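Local coordinates for glycerophosphodiester phosphodiesterase (Cytophaga hutchinsonii ATCC 33406, PDB 3CH0), which belongs to the glycerophosphodiester phosphodiesterase family, enzymes built on a TIM-barrel fold, at residues 193-205 against 217-231. Numbering follows the deposited sequence. Where two conformers were deposited one is given.
Sequences LSYLVETKGTLKK and YSPDVTLVSKKDIDA. With EDO (1,2-ethanediol), chain D; EDO (1,2-ethanediol), chain E.
Leu-196 and Ser-218 form the middle bridge of a parallel pairing, between Tyr-195/Tyr-217 and Val-197/Pro-219; the axes of strands 193-197 and 217-219 diverge by only 22°. Ser-218 N donates to Tyr-195 O at 2.9 Å, and Val-197 N to Ser-218 O at 3.2 Å. Just beyond strand 217-219, Asp-220 N donates at 3.0 Å to O of Val-197, the last residue of its strand.

Apolar contacts gather on the face bearing Tyr-195, Val-197 and Tyr-217. Leu-203 CD1 lies over one face of the Tyr-217 ring, 3.6 Å from its centroid and 19° off the normal, a CH-pi contact; its sister CD2 reaches Ala-231 CB at 3.5 Å. With CG2 beside its backbone N, Val-197 directs that methyl over the Tyr-195 ring and to within 3.8 Å of Tyr-217 CE1.

Waters bridge several polar groups across the contact: one joins Ser-194 OG to Ser-218 OG, which also bonds Ile-240 O, and two tie the Asp-228 carboxylate to Gly-201 O and Leu-203 N.

The contact belongs to a beta-alpha-beta unit of the barrel, strand 192-197, helix 203-207 and strand 216-219; strands 171-175 and 238-239 flank the pair, and Gln-206 and Leu-207 of the connecting helix also pack on Tyr-217.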
ATOM      1  N   LEU A 193       8.009  10.610  -0.730  1.00 11.79           N
ATOM      2  CA  LEU A 193       7.799   9.558  -1.708  1.00  9.29           C
ATOM      3  C   LEU A 193       8.588   8.320  -1.351  1.00 10.00           C
ATOM      4  O   LEU A 193       9.735   8.384  -0.885  1.00 10.82           O
ATOM      5  CB  LEU A 193       8.171  10.063  -3.089  1.00 11.02           C
ATOM      6  CG  LEU A 193       7.446  11.302  -3.578  1.00 10.86           C
ATOM      7  CD1 LEU A 193       7.937  11.667  -4.992  1.00 11.75           C
ATOM      8  CD2 LEU A 193       5.921  11.101  -3.577  1.00 10.68           C
ATOM      9  N   SER A 194       7.982   7.168  -1.663  1.00  9.19           N
ATOM     10  CA  SER A 194       8.625   5.914  -1.615  1.00  9.44           C
ATOM     11  C   SER A 194       8.664   5.234  -2.992  1.00  8.86           C
ATOM     12  O   SER A 194       7.633   5.087  -3.689  1.00 10.53           O
ATOM     13  CB  SER A 194       7.868   4.997  -0.644  1.00  9.96           C
ATOM     14  OG  SER A 194       8.419   3.654  -0.703  1.00 10.63           O
ATOM     15  N   TYR A 195       9.880   4.808  -3.379  1.00 10.00           N
ATOM     16  CA  TYR A 195      10.111   4.181  -4.628  1.00  9.49           C
ATOM     17  C   TYR A 195      10.111   2.652  -4.484  1.00  7.47           C
ATOM     18  O   TYR A 195      10.972   2.050  -3.847  1.00 10.24           O
ATOM     19  CB  TYR A 195      11.512   4.644  -5.087  1.00 11.75           C
ATOM     20  CG  TYR A 195      12.058   4.104  -6.363  1.00 10.85           C
ATOM     21  CD1 TYR A 195      11.230   3.808  -7.445  1.00 10.65           C
ATOM     22  CD2 TYR A 195      13.434   4.073  -6.554  1.00 10.63           C
ATOM     23  CE1 TYR A 195      11.769   3.378  -8.668  1.00 10.21           C
ATOM     24  CE2 TYR A 195      13.982   3.662  -7.735  1.00 10.27           C
ATOM     25  CZ  TYR A 195      13.168   3.336  -8.792  1.00 10.78           C
ATOM     26  OH  TYR A 195      13.659   2.929 -10.037  1.00 13.99           O
ATOM     27  N   LEU A 196       9.055   2.066  -5.033  1.00  7.75           N
ATOM     28  CA  LEU A 196       8.868   0.638  -5.052  1.00  7.80           C
ATOM     29  C   LEU A 196       9.650   0.032  -6.201  1.00  8.38           C
ATOM     30  O   LEU A 196       9.566   0.488  -7.342  1.00 10.79           O
ATOM     31  CB  LEU A 196       7.400   0.260  -5.196  1.00  8.20           C
ATOM     32  CG  LEU A 196       6.515   0.567  -4.009  1.00  8.49           C
ATOM     33  CD1 LEU A 196       5.007   0.499  -4.324  1.00 10.54           C
ATOM     34  CD2 LEU A 196       6.877  -0.432  -2.896  1.00 10.64           C
ATOM     35  N   VAL A 197      10.413  -1.015  -5.867  1.00  8.66           N
ATOM     36  CA  VAL A 197      11.301  -1.698  -6.803  1.00  9.71           C
ATOM     37  C   VAL A 197      11.116  -3.194  -6.694  1.00 11.51           C
ATOM     38  O   VAL A 197      11.165  -3.768  -5.623  1.00 10.14           O
ATOM     39  CB  VAL A 197      12.787  -1.326  -6.562  1.00 12.56           C
ATOM     40  CG1 VAL A 197      13.697  -2.246  -7.463  1.00 12.98           C
ATOM     41  CG2 VAL A 197      12.935   0.173  -6.798  1.00 12.45           C
ATOM     42  N   GLU A 198      10.916  -3.825  -7.843  1.00 11.13           N
ATOM     43  CA  GLU A 198      10.828  -5.311  -7.881  1.00 13.00           C
ATOM     44  C   GLU A 198      11.686  -5.992  -8.962  1.00 12.29           C
ATOM     45  O   GLU A 198      11.571  -7.193  -9.122  1.00 16.91           O
ATOM     46  CB  GLU A 198       9.369  -5.769  -7.987  1.00 13.29           C
ATOM     47  CG  GLU A 198       8.697  -5.460  -9.244  1.00 16.50           C
ATOM     48  CD  GLU A 198       7.270  -5.987  -9.277  1.00 24.80           C
ATOM     49  OE1 GLU A 198       6.885  -6.782  -8.377  1.00 29.11           O
ATOM     50  OE2 GLU A 198       6.559  -5.585 -10.220  1.00 36.21           O
ATOM     51  N   THR A 199      12.483  -5.245  -9.706  1.00 13.08           N
ATOM     52  CA  THR A 199      13.233  -5.800 -10.832  1.00 11.26           C
ATOM     53  C   THR A 199      14.680  -6.002 -10.385  1.00 12.93           C
ATOM     54  O   THR A 199      15.177  -5.405  -9.451  1.00 12.98           O
ATOM     55  CB  THR A 199      13.155  -4.852 -12.050  1.00 14.97           C
ATOM     56  OG1 THR A 199      13.529  -3.550 -11.615  1.00 15.92           O
ATOM     57  CG2 THR A 199      11.757  -4.813 -12.600  1.00 14.48           C
ATOM     58  N   LYS A 200      15.353  -6.857 -11.140  1.00 13.04           N
ATOM     59  CA  LYS A 200      16.777  -7.025 -11.046  1.00 13.34           C
ATOM     60  C   LYS A 200      17.478  -5.716 -11.434  1.00 12.62           C
ATOM     61  O   LYS A 200      17.151  -5.066 -12.414  1.00 15.76           O
ATOM     62  CB  LYS A 200      17.206  -8.196 -11.953  1.00 12.59           C
ATOM     63  CG  LYS A 200      18.668  -8.477 -11.908  1.00 16.71           C
ATOM     64  CD  LYS A 200      19.012  -9.793 -12.579  1.00 19.61           C
ATOM     65  CE  LYS A 200      20.450 -10.233 -12.237  1.00 23.15           C
ATOM     66  NZ  LYS A 200      21.372  -9.361 -12.970  1.00 33.85           N
ATOM     67  N   GLY A 201      18.494  -5.399 -10.661  1.00 13.52           N
ATOM     68  CA  GLY A 201      19.296  -4.228 -10.931  1.00 15.83           C
ATOM     69  C   GLY A 201      20.127  -3.797  -9.758  1.00 16.27           C
ATOM     70  O   GLY A 201      19.772  -3.962  -8.574  1.00 14.80           O
ATOM     71  N   THR A 202      21.271  -3.211 -10.062  1.00 14.63           N
ATOM     72  CA  THR A 202      22.013  -2.535  -9.013  1.00 12.58           C
ATOM     73  C   THR A 202      21.213  -1.354  -8.444  1.00 12.78           C
ATOM     74  O   THR A 202      20.336  -0.787  -9.134  1.00 14.88           O
ATOM     75  CB  THR A 202      23.372  -2.002  -9.509  1.00 14.21           C
ATOM     76  OG1 THR A 202      23.147  -0.981 -10.479  1.00 16.71           O
ATOM     77  CG2 THR A 202      24.209  -3.151 -10.138  1.00 15.09           C
ATOM     78  N   LEU A 203      21.521  -0.986  -7.215  1.00 13.80           N
ATOM     79  CA  LEU A 203      20.885   0.169  -6.616  1.00 13.00           C
ATOM     80  C   LEU A 203      21.110   1.396  -7.485  1.00 16.92           C
ATOM     81  O   LEU A 203      20.204   2.183  -7.690  1.00 16.44           O
ATOM     82  CB  LEU A 203      21.352   0.409  -5.180  1.00 12.80           C
ATOM     83  CG  LEU A 203      20.865   1.633  -4.429  1.00 13.97           C
ATOM     84  CD1 LEU A 203      19.385   1.409  -4.123  1.00 16.45           C
ATOM     85  CD2 LEU A 203      21.620   1.876  -3.115  1.00 14.67           C
ATOM     86  N   LYS A 204      22.345   1.577  -7.984  1.00 15.68           N
ATOM     87  CA  LYS A 204      22.650   2.724  -8.832  1.00 18.18           C
ATOM     88  C   LYS A 204      21.765   2.753 -10.066  1.00 14.73           C
ATOM     89  O   LYS A 204      21.237   3.794 -10.415  1.00 16.35           O
ATOM     90  CB  LYS A 204      24.115   2.653  -9.263  1.00 21.12           C
ATOM     91  CG  LYS A 204      24.539   3.757 -10.205  1.00 24.60           C
ATOM     92  CD  LYS A 204      26.085   3.738 -10.446  1.00 28.03           C
ATOM     93  CE  LYS A 204      26.508   4.751 -11.555  1.00 30.48           C
ATOM     94  N   LYS A 205      21.593   1.610 -10.726  0.50 12.92           N
ATOM     95  CA  LYS A 205      20.761   1.560 -11.932  0.50 13.60           C
ATOM     96  C   LYS A 205      19.239   1.743 -11.640  0.50 13.74           C
ATOM     97  O   LYS A 205      18.486   2.201 -12.510  0.50 13.65           O
ATOM     98  CB  LYS A 205      20.990   0.282 -12.747  0.50 14.09           C
ATOM     99  CG  LYS A 205      22.346   0.181 -13.461  0.50 18.81           C
ATOM    100  CD  LYS A 205      22.464   1.118 -14.654  0.50 20.47           C
ATOM    101  CE  LYS A 205      23.746   0.833 -15.458  0.50 24.48           C
ATOM    102  NZ  LYS A 205      23.892  -0.620 -15.814  0.50 28.76           N
ATOM    103  N   TYR A 217      13.402   4.019  -0.068  1.00 10.45           N
ATOM    104  CA  TYR A 217      13.651   3.005  -1.051  1.00 10.49           C
ATOM    105  C   TYR A 217      12.930   1.752  -0.533  1.00 10.29           C
ATOM    106  O   TYR A 217      13.162   1.307   0.602  1.00 10.87           O
ATOM    107  CB  TYR A 217      15.156   2.756  -1.193  1.00 10.08           C
ATOM    108  CG  TYR A 217      15.522   1.880  -2.337  1.00 11.02           C
ATOM    109  CD1 TYR A 217      15.464   2.338  -3.655  1.00 13.85           C
ATOM    110  CD2 TYR A 217      15.893   0.577  -2.117  1.00 14.52           C
ATOM    111  CE1 TYR A 217      15.770   1.536  -4.729  1.00 13.72           C
ATOM    112  CE2 TYR A 217      16.204  -0.219  -3.166  1.00 11.92           C
ATOM    113  CZ  TYR A 217      16.179   0.259  -4.486  1.00 12.12           C
ATOM    114  OH  TYR A 217      16.477  -0.518  -5.597  1.00 13.99           O
ATOM    115  N   SER A 218      12.053   1.186  -1.342  1.00 10.22           N
ATOM    116  CA  SER A 218      11.138   0.133  -0.862  1.00 10.44           C
ATOM    117  C   SER A 218      11.183  -1.041  -1.856  1.00 10.49           C
ATOM    118  O   SER A 218      10.306  -1.170  -2.716  1.00  9.31           O
ATOM    119  CB  SER A 218       9.724   0.704  -0.696  1.00 11.09           C
ATOM    120  OG  SER A 218       8.867  -0.212  -0.068  1.00  9.84           O
ATOM    121  N   PRO A 219      12.203  -1.925  -1.730  1.00 10.46           N
ATOM    122  CA  PRO A 219      12.369  -3.073  -2.600  1.00 10.33           C
ATOM    123  C   PRO A 219      11.735  -4.363  -2.080  1.00 10.81           C
ATOM    124  O   PRO A 219      11.556  -4.519  -0.885  1.00 10.66           O
ATOM    125  CB  PRO A 219      13.894  -3.244  -2.575  1.00 11.69           C
ATOM    126  CG  PRO A 219      14.222  -2.933  -1.140  1.00  9.82           C
ATOM    127  CD  PRO A 219      13.302  -1.815  -0.750  1.00 11.70           C
ATOM    128  N   ASP A 220      11.398  -5.235  -3.032  1.00 10.53           N
ATOM    129  CA  ASP A 220      11.087  -6.635  -2.731  1.00  8.93           C
ATOM    130  C   ASP A 220      12.207  -7.151  -1.835  1.00  9.56           C
ATOM    131  O   ASP A 220      13.417  -6.953  -2.133  1.00 10.28           O
ATOM    132  CB  ASP A 220      11.034  -7.362  -4.057  1.00 11.33           C
ATOM    133  CG  ASP A 220      10.544  -8.780  -3.961  1.00 17.55           C
ATOM    134  OD1 ASP A 220      10.932  -9.473  -3.051  1.00 19.34           O
ATOM    135  OD2 ASP A 220       9.857  -9.233  -4.898  1.00 16.35           O
ATOM    136  N   VAL A 221      11.811  -7.788  -0.740  1.00  9.83           N
ATOM    137  CA  VAL A 221      12.756  -8.301   0.231  1.00 10.18           C
ATOM    138  C   VAL A 221      13.876  -9.129  -0.403  1.00 10.46           C
ATOM    139  O   VAL A 221      15.017  -9.083   0.086  1.00 10.19           O
ATOM    140  CB  VAL A 221      12.027  -9.075   1.340  1.00 11.38           C
ATOM    141  CG1 VAL A 221      11.257 -10.250   0.763  1.00 10.95           C
ATOM    142  CG2 VAL A 221      13.016  -9.510   2.426  1.00 12.84           C
ATOM    143  N   THR A 222      13.555  -9.888  -1.449  1.00  9.79           N
ATOM    144  CA  THR A 222      14.577 -10.749  -2.039  1.00 10.18           C
ATOM    145  C   THR A 222      15.774  -9.957  -2.556  1.00 11.35           C
ATOM    146  O   THR A 222      16.876 -10.519  -2.727  1.00 11.40           O
ATOM    147  CB  THR A 222      14.048 -11.574  -3.200  1.00 11.65           C
ATOM    148  OG1 THR A 222      13.584 -10.680  -4.232  1.00 12.86           O
ATOM    149  CG2 THR A 222      12.946 -12.538  -2.733  1.00 12.61           C
ATOM    150  N   LEU A 223      15.550  -8.674  -2.871  1.00 10.21           N
ATOM    151  CA  LEU A 223      16.556  -7.798  -3.462  1.00  9.49           C
ATOM    152  C   LEU A 223      17.474  -7.096  -2.456  1.00 10.78           C
ATOM    153  O   LEU A 223      18.503  -6.496  -2.835  1.00 10.94           O
ATOM    154  CB  LEU A 223      15.885  -6.734  -4.369  1.00 11.02           C
ATOM    155  CG  LEU A 223      15.026  -7.216  -5.517  1.00 12.17           C
ATOM    156  CD1 LEU A 223      14.238  -6.029  -6.085  1.00 10.63           C
ATOM    157  CD2 LEU A 223      15.866  -7.889  -6.587  1.00 13.75           C
ATOM    158  N   VAL A 224      17.097  -7.152  -1.180  1.00 13.25           N
ATOM    159  CA  VAL A 224      17.783  -6.402  -0.174  1.00 12.18           C
ATOM    160  C   VAL A 224      19.152  -7.001   0.131  1.00 12.40           C
ATOM    161  O   VAL A 224      19.282  -8.197   0.298  1.00 14.16           O
ATOM    162  CB  VAL A 224      16.959  -6.360   1.113  1.00 12.01           C
ATOM    163  CG1 VAL A 224      17.684  -5.649   2.251  1.00 13.17           C
ATOM    164  CG2 VAL A 224      15.617  -5.654   0.810  1.00 13.84           C
ATOM    165  N   SER A 225      20.134  -6.108   0.172  1.00 13.22           N
ATOM    166  CA  SER A 225      21.464  -6.410   0.673  1.00 13.08           C
ATOM    167  C   SER A 225      21.961  -5.386   1.614  1.00 13.89           C
ATOM    168  O   SER A 225      21.551  -4.231   1.583  1.00 14.68           O
ATOM    169  CB  SER A 225      22.461  -6.533  -0.453  1.00 12.91           C
ATOM    170  OG  SER A 225      22.718  -5.308  -1.072  1.00 13.67           O
ATOM    171  N   LYS A 226      22.868  -5.809   2.498  0.50 14.03           N
ATOM    172  CA  LYS A 226      23.406  -4.906   3.488  0.50 15.08           C
ATOM    173  C   LYS A 226      24.160  -3.785   2.785  0.50 15.06           C
ATOM    174  O   LYS A 226      24.101  -2.631   3.208  0.50 15.65           O
ATOM    175  CB  LYS A 226      24.311  -5.629   4.478  0.50 15.70           C
ATOM    176  CG  LYS A 226      24.954  -4.704   5.516  0.50 17.12           C
ATOM    177  CD  LYS A 226      23.926  -3.990   6.366  0.50 30.02           C
ATOM    178  CE  LYS A 226      24.527  -3.015   7.412  0.50 27.03           C
ATOM    179  NZ  LYS A 226      23.601  -1.862   7.714  0.50 21.28           N
ATOM    180  N   LYS A 227      24.856  -4.124   1.705  0.50 16.16           N
ATOM    181  CA  LYS A 227      25.553  -3.116   0.933  0.50 15.93           C
ATOM    182  C   LYS A 227      24.584  -2.035   0.432  0.50 13.41           C
ATOM    183  O   LYS A 227      24.813  -0.870   0.695  0.50 11.52           O
ATOM    184  CB  LYS A 227      26.392  -3.736  -0.207  0.50 16.10           C
ATOM    185  CG  LYS A 227      27.801  -4.163   0.246  0.50 19.17           C
ATOM    186  N   ASP A 228      23.473  -2.442  -0.200  1.00 13.96           N
ATOM    187  CA  ASP A 228      22.484  -1.512  -0.776  1.00 13.16           C
ATOM    188  C   ASP A 228      21.818  -0.699   0.343  1.00 12.26           C
ATOM    189  O   ASP A 228      21.513   0.470   0.179  1.00 14.96           O
ATOM    190  CB  ASP A 228      21.439  -2.231  -1.647  1.00 14.23           C
ATOM    191  CG  ASP A 228      21.965  -2.610  -3.014  1.00 15.53           C
ATOM    192  OD1 ASP A 228      23.174  -2.324  -3.292  1.00 16.25           O
ATOM    193  OD2 ASP A 228      21.135  -3.150  -3.823  1.00 15.76           O
ATOM    194  N   ILE A 229      21.591  -1.322   1.498  1.00 12.43           N
ATOM    195  CA  ILE A 229      21.024  -0.597   2.620  1.00 13.69           C
ATOM    196  C   ILE A 229      21.964   0.549   3.015  1.00 13.46           C
ATOM    197  O   ILE A 229      21.544   1.705   3.187  1.00 15.77           O
ATOM    198  CB  ILE A 229      20.832  -1.525   3.804  1.00 13.04           C
ATOM    199  CG1 ILE A 229      19.611  -2.452   3.570  1.00 14.04           C
ATOM    200  CG2 ILE A 229      20.603  -0.732   5.109  1.00 15.18           C
ATOM    201  CD1 ILE A 229      19.537  -3.615   4.544  1.00 14.16           C
ATOM    202  N   ASP A 230      23.241   0.206   3.156  1.00 16.40           N
ATOM    203  CA  ASP A 230      24.248   1.185   3.574  1.00 17.59           C
ATOM    204  C   ASP A 230      24.406   2.294   2.518  1.00 13.57           C
ATOM    205  O   ASP A 230      24.487   3.482   2.879  1.00 16.04           O
ATOM    206  CB  ASP A 230      25.587   0.485   3.815  1.00 15.84           C
ATOM    207  CG  ASP A 230      25.587  -0.366   5.038  1.00 16.98           C
ATOM    208  OD1 ASP A 230      24.720  -0.178   5.927  1.00 18.83           O
ATOM    209  OD2 ASP A 230      26.526  -1.183   5.129  1.00 20.16           O
ATOM    210  N   ALA A 231      24.380   1.941   1.236  1.00 14.40           N
ATOM    211  CA  ALA A 231      24.423   2.916   0.161  1.00 15.45           C
ATOM    212  C   ALA A 231      23.215   3.863   0.187  1.00 14.52           C
ATOM    213  O   ALA A 231      23.324   5.079  -0.006  1.00 16.47           O
ATOM    214  CB  ALA A 231      24.587   2.241  -1.210  1.00 15.47           C
TER
HETATM  215  C1  EDO D 274      12.419  -9.694  -7.186  1.00 26.48           C
HETATM  216  O1  EDO D 274      12.845  -9.511  -8.548  1.00 20.40           O
HETATM  217  C2  EDO D 274      11.507 -10.899  -7.096  1.00 25.97           C
HETATM  218  O2  EDO D 274      11.232 -11.330  -5.779  1.00 28.06           O
HETATM  219  C1  EDO E 275       8.404 -10.467  -1.058  1.00 30.99           C
HETATM  220  O1  EDO E 275       7.012 -10.230  -1.111  1.00 23.64           O
HETATM  221  C2  EDO E 275       8.769 -11.782  -1.752  1.00 24.91           C
HETATM  222  O2  EDO E 275       8.969 -11.588  -3.152  1.00 28.94           O
HETATM  223  O   HOH W   1       6.834   1.706   0.251  1.00 10.02           O
HETATM  224  O   HOH W   2       8.027  -9.097  -6.659  1.00 35.96           O
HETATM  225  O   HOH W   3      20.965  -4.384  -6.093  1.00 15.26           O
HETATM  226  O   HOH W   4      23.715  -2.304  -5.982  1.00 17.62           O